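Local coordinates for DTDP-4-dehydrorhamnose reductase, rfbD ortholog (Clostridium acetobutylicum, PDB 1VL0), which probably reduces dTDP-6-deoxy-L-lyxo-4-hexulose to dTDP-L-rhamnose in nucleotide-sugar biosynthesis, and binds a nicotinamide dinucleotide cofactor, at residues Thr173-Gly178 and Val231-Leu236; Gly214-Thr219 and Asn265-Leu270. All coordinates share one frame; numbering follows the deposited sequence. Where two conformers were deposited one is given.

Contact 1: Thr173-Gly178 and Val231-Leu236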
# COMPACT_ATOMS: atom_id res chain seq x y z
N THR A 173 30.33 -8.09 -22.86
CA THR A 173 29.88 -9.15 -23.76
C THR A 173 30.06 -8.82 -25.24
O THR A 173 30.63 -9.61 -25.98
CB THR A 173 28.42 -9.43 -23.44
OG1 THR A 173 28.35 -9.96 -22.11
CG2 THR A 173 27.84 -10.53 -24.33
N MSE A 174 29.55 -7.67 -25.64
CA MSE A 174 29.70 -7.20 -26.99
C MSE A 174 31.14 -7.08 -27.41
O MSE A 174 31.47 -7.45 -28.52
CB MSE A 174 29.05 -5.82 -27.16
CG MSE A 174 27.57 -5.87 -27.36
SE MSE A 174 26.94 -7.04 -28.87
CE MSE A 174 26.27 -8.44 -27.76
N ILE A 175 31.98 -6.51 -26.55
CA ILE A 175 33.42 -6.37 -26.80
C ILE A 175 34.03 -7.71 -27.05
O ILE A 175 34.75 -7.87 -28.02
CB ILE A 175 34.15 -5.61 -25.66
CG1 ILE A 175 33.81 -4.12 -25.75
CG2 ILE A 175 35.67 -5.75 -25.77
CD1 ILE A 175 34.16 -3.26 -24.53
N ASN A 176 33.73 -8.70 -26.22
CA ASN A 176 34.30 -10.03 -26.40
C ASN A 176 33.81 -10.70 -27.66
O ASN A 176 34.57 -11.28 -28.42
CB ASN A 176 34.06 -10.87 -25.16
CG ASN A 176 34.85 -10.35 -23.96
OD1 ASN A 176 35.88 -9.68 -24.14
ND2 ASN A 176 34.37 -10.63 -22.75
N LEU A 177 32.51 -10.64 -27.88
CA LEU A 177 31.97 -11.25 -29.07
C LEU A 177 32.51 -10.59 -30.34
O LEU A 177 32.74 -11.24 -31.36
CB LEU A 177 30.43 -11.15 -29.08
CG LEU A 177 29.70 -12.04 -28.07
CD1 LEU A 177 28.22 -11.74 -28.13
CD2 LEU A 177 29.99 -13.53 -28.32
N GLY A 178 32.68 -9.28 -30.26
CA GLY A 178 33.07 -8.48 -31.39
C GLY A 178 34.49 -8.76 -31.79
O GLY A 178 34.81 -8.66 -32.97
N VAL A 231 26.18 -0.87 -31.71
CA VAL A 231 26.79 -0.06 -32.74
C VAL A 231 27.65 1.05 -32.12
O VAL A 231 28.76 1.33 -32.60
CB VAL A 231 25.70 0.52 -33.69
CG1 VAL A 231 26.27 1.57 -34.65
CG2 VAL A 231 25.11 -0.60 -34.50
N GLU A 232 27.17 1.67 -31.06
CA GLU A 232 27.95 2.71 -30.41
C GLU A 232 29.15 2.13 -29.69
O GLU A 232 30.21 2.72 -29.74
CB GLU A 232 27.09 3.54 -29.48
CG GLU A 232 27.80 4.66 -28.72
CD GLU A 232 28.18 5.85 -29.59
OE1 GLU A 232 27.93 5.86 -30.82
OE2 GLU A 232 28.72 6.80 -29.01
N ILE A 233 28.99 0.98 -29.04
CA ILE A 233 30.12 0.29 -28.37
C ILE A 233 31.27 0.05 -29.36
O ILE A 233 32.45 0.33 -29.05
CB ILE A 233 29.68 -1.06 -27.76
CG1 ILE A 233 28.77 -0.84 -26.51
CG2 ILE A 233 30.87 -1.90 -27.35
CD1 ILE A 233 27.92 -2.05 -26.13
N PHE A 234 30.94 -0.48 -30.54
CA PHE A 234 31.95 -0.79 -31.55
C PHE A 234 32.54 0.47 -32.24
O PHE A 234 33.74 0.53 -32.52
CB PHE A 234 31.38 -1.79 -32.57
CG PHE A 234 31.01 -3.13 -31.96
CD1 PHE A 234 31.90 -3.78 -31.09
CD2 PHE A 234 29.78 -3.72 -32.23
CE1 PHE A 234 31.56 -5.00 -30.53
CE2 PHE A 234 29.43 -4.96 -31.68
CZ PHE A 234 30.32 -5.61 -30.83
N ARG A 235 31.70 1.50 -32.41
CA ARG A 235 32.21 2.80 -32.82
C ARG A 235 33.25 3.37 -31.84
O ARG A 235 34.32 3.84 -32.24
CB ARG A 235 31.07 3.79 -33.00
CG ARG A 235 31.49 5.07 -33.70
CD ARG A 235 30.50 6.22 -33.59
NE ARG A 235 30.40 6.78 -32.23
CZ ARG A 235 31.21 7.69 -31.71
NH1 ARG A 235 32.21 8.19 -32.39
NH2 ARG A 235 31.05 8.08 -30.46
N LEU A 236 32.96 3.27 -30.56
CA LEU A 236 33.87 3.80 -29.53
C LEU A 236 35.16 2.99 -29.38
O LEU A 236 36.23 3.55 -29.09
CB LEU A 236 33.14 3.86 -28.19
CG LEU A 236 32.11 4.99 -28.00
CD1 LEU A 236 31.27 4.72 -26.75
CD2 LEU A 236 32.77 6.36 -27.89
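The ring of Phe234 reaches across to the backbone of Met174, and its edge points straight at a carbonyl: Met174 O lies near the ring plane, 3.2 Å from both Phe234 CE1 and Phe234 CZ. That oxygen already accepts the backbone bond from Gly178 N, so the aromatic C-H edge adds a second, weakly polar neighbour to a helix carbonyl. Gly178 CA stands 3.9 Å from Phe234 CE1, and having no side chain it leaves the ring room to come this close. In Met174 (selenomethionine, atom SE) the bend at chi2 brings SE beside the ring at a slant, 5.2 Å from the centroid of Phe234 and 65° off its normal, an oblique Met-aromatic contact. Nearer the backbone, Met174 CG meets Ile233 CD1 at 4.0 Å. Ile233 uses its other branch on Ile175: CG2, set anti to the backbone N (chi1 of -72° places CG1 beside that N), meets Ile175 CG1, the two side chains crossing at about a right angle.

Further out, Leu184 of strand 183-187 touches both Met174 and Phe234, while Ile239 packs on Ile175 and Phe234, and Leu290 of helix 279-290 on Ile175. No hydrogen bond joins the two segments. Their axes approach to 10.1 Å at a crossing angle of -66°, a steeply crossed helix pair with apolar packing. It joins helices 170-180 and 226-237 beside the small parallel sheet 183-187/242-246, in the part of the fold away from the main nucleotide-binding sheet.

Contact 2: Gly214-Thr219 and Asn265-Leu270; sequences GTFHCT and NYMLEL
Strand 214-217 runs across helix 266-270 at 107°, the axes 7.1 Å apart at closest, and Phe216 and Met267 bring their CA atoms to 5.7 Å. This is strand-on-helix packing against an edge strand of a Rossmann-like domain's sheet: the strand pairs in parallel with 155-164 of the main sheet, and the short helix lies against it. Phe216 and Met267, also a selenomethionine, form the apolar half. Met267 CB comes obliquely to the ring, 3.5 Å from Phe216 CD2, and bends at chi2 and chi3 fold the chain back so that its CE also comes near Phe216 CE2 and CZ. Leu268 CD2 reaches the same ring atom, Phe216 CD2, also obliquely, while Val207 of helix 197-210 also packs on Phe216. Met267 also touches Ile92 of the second subunit, so the contact borders the subunit interface.

Toward Thr219 the chemistry turns polar. A water accepts from Leu268 N and donates to His217 O, bridging the first turn of the helix to the strand carbonyl. Asn265 stands at the N-cap position, but its side chain makes no capping bond; with CG beside the backbone N, the amide turns to the chain at Thr219. Asp274 takes a further bond from Asn265 ND2, helping to fix which way round the amide sits, and Thr276 OG1 bonds to Thr219 O. Thr219 OG1 meets an unidentified bound molecule. The amide pairs with both backbone polar groups of Thr219. Thr219 N gives a bond of 3.1 Å at 160° to a lone pair of Asn265 OD1. Asn265 ND2 returns one of 3.0 Å to Thr219 O, bent to 134°.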
# COMPACT_ATOMS: atom_id res chain seq x y z
N GLY A 214 10.91 8.02 -1.45
CA GLY A 214 9.93 7.65 -2.44
C GLY A 214 10.48 6.71 -3.48
O GLY A 214 11.52 6.11 -3.30
N THR A 215 9.78 6.62 -4.59
CA THR A 215 10.16 5.79 -5.69
C THR A 215 10.66 6.63 -6.85
O THR A 215 9.96 7.53 -7.30
CB THR A 215 8.95 4.93 -6.11
OG1 THR A 215 8.60 4.05 -5.02
CG2 THR A 215 9.26 4.01 -7.29
N PHE A 216 11.86 6.29 -7.34
CA PHE A 216 12.50 7.02 -8.43
C PHE A 216 12.90 6.07 -9.55
O PHE A 216 13.44 5.03 -9.29
CB PHE A 216 13.78 7.71 -7.95
CG PHE A 216 13.53 8.73 -6.87
CD1 PHE A 216 13.38 8.32 -5.55
CD2 PHE A 216 13.35 10.07 -7.18
CE1 PHE A 216 13.12 9.31 -4.48
CE2 PHE A 216 13.09 11.01 -6.15
CZ PHE A 216 12.94 10.62 -4.84
N HIS A 217 12.71 6.50 -10.78
CA HIS A 217 13.39 5.94 -11.94
C HIS A 217 14.74 6.61 -12.13
O HIS A 217 14.90 7.82 -11.94
CB HIS A 217 12.53 6.16 -13.19
CG HIS A 217 11.28 5.36 -13.20
ND1 HIS A 217 10.29 5.52 -14.16
CD2 HIS A 217 10.83 4.41 -12.34
CE1 HIS A 217 9.32 4.66 -13.91
NE2 HIS A 217 9.61 3.99 -12.81
N CYS A 218 15.75 5.80 -12.45
CA CYS A 218 17.10 6.29 -12.66
C CYS A 218 17.81 5.49 -13.74
O CYS A 218 18.52 4.50 -13.44
CB CYS A 218 17.92 6.23 -11.37
SG CYS A 218 19.50 7.04 -11.68
N THR A 219 17.55 5.88 -15.00
CA THR A 219 18.38 5.51 -16.11
C THR A 219 19.03 6.80 -16.72
O THR A 219 18.61 7.94 -16.45
CB THR A 219 17.58 4.76 -17.18
OG1 THR A 219 16.49 5.57 -17.67
CG2 THR A 219 16.93 3.53 -16.60
N ASN A 265 12.88 9.63 -15.88
CA ASN A 265 13.32 9.98 -14.56
C ASN A 265 12.48 11.16 -14.06
O ASN A 265 13.02 12.24 -13.67
CB ASN A 265 14.81 10.39 -14.54
CG ASN A 265 15.80 9.23 -14.76
OD1 ASN A 265 15.48 8.12 -15.18
ND2 ASN A 265 17.03 9.53 -14.52
N TYR A 266 11.17 10.93 -13.96
CA TYR A 266 10.17 12.00 -13.68
C TYR A 266 10.23 12.56 -12.27
O TYR A 266 10.17 13.75 -12.03
CB TYR A 266 8.80 11.46 -13.99
CG TYR A 266 7.72 12.48 -14.22
CD1 TYR A 266 7.96 13.67 -14.87
CD2 TYR A 266 6.41 12.23 -13.79
CE1 TYR A 266 6.92 14.60 -15.07
CE2 TYR A 266 5.41 13.11 -13.96
CZ TYR A 266 5.66 14.31 -14.62
OH TYR A 266 4.60 15.17 -14.79
N MSE A 267 10.43 11.69 -11.31
CA MSE A 267 10.51 12.16 -9.91
C MSE A 267 11.72 13.01 -9.67
O MSE A 267 11.68 13.96 -8.86
CB MSE A 267 10.51 10.97 -8.95
CG MSE A 267 9.13 10.36 -8.79
SE MSE A 267 8.05 11.48 -7.57
CE MSE A 267 9.08 11.25 -5.92
N LEU A 268 12.82 12.68 -10.32
CA LEU A 268 13.99 13.55 -10.28
C LEU A 268 13.73 14.91 -10.91
O LEU A 268 14.03 15.96 -10.31
CB LEU A 268 15.19 12.88 -10.93
CG LEU A 268 15.83 11.77 -10.09
CD1 LEU A 268 16.95 11.11 -10.91
CD2 LEU A 268 16.39 12.27 -8.75
N GLU A 269 13.11 14.90 -12.09
CA GLU A 269 12.71 16.13 -12.78
C GLU A 269 11.77 17.00 -11.95
O GLU A 269 11.88 18.21 -11.94
CB GLU A 269 12.02 15.79 -14.09
CG GLU A 269 12.92 15.17 -15.15
CD GLU A 269 12.11 14.69 -16.39
OE1 GLU A 269 10.91 14.93 -16.47
OE2 GLU A 269 12.68 14.07 -17.31
N LEU A 270 10.84 16.37 -11.25
CA LEU A 270 9.85 17.09 -10.46
C LEU A 270 10.37 17.54 -9.09
O LEU A 270 9.67 18.29 -8.41
CB LEU A 270 8.63 16.20 -10.22
CG LEU A 270 7.73 15.74 -11.37
CD1 LEU A 270 6.73 14.74 -10.82
CD2 LEU A 270 7.06 16.90 -12.02
O HOH W 1 13.19 9.85 -11.27

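Both contacts are largely buried, yet they lie in different parts of the fold, their centres 29 Å apart and their nearest atoms about 15 Å apart, and they share no helix or strand. Contact 1 joins two helices by apolar and aromatic packing without a hydrogen bond between them, away from the main sheet. Contact 2 sets a helix against a strand of that sheet, buries more surface (387 against 222 Å²), and adds an amide bridge and a water to its apolar half. Contact 2 also reaches a second subunit, whereas no other chain of the assembly touches contact 1. Along the sequence their segments alternate, so the chain passes between the two regions repeatedly.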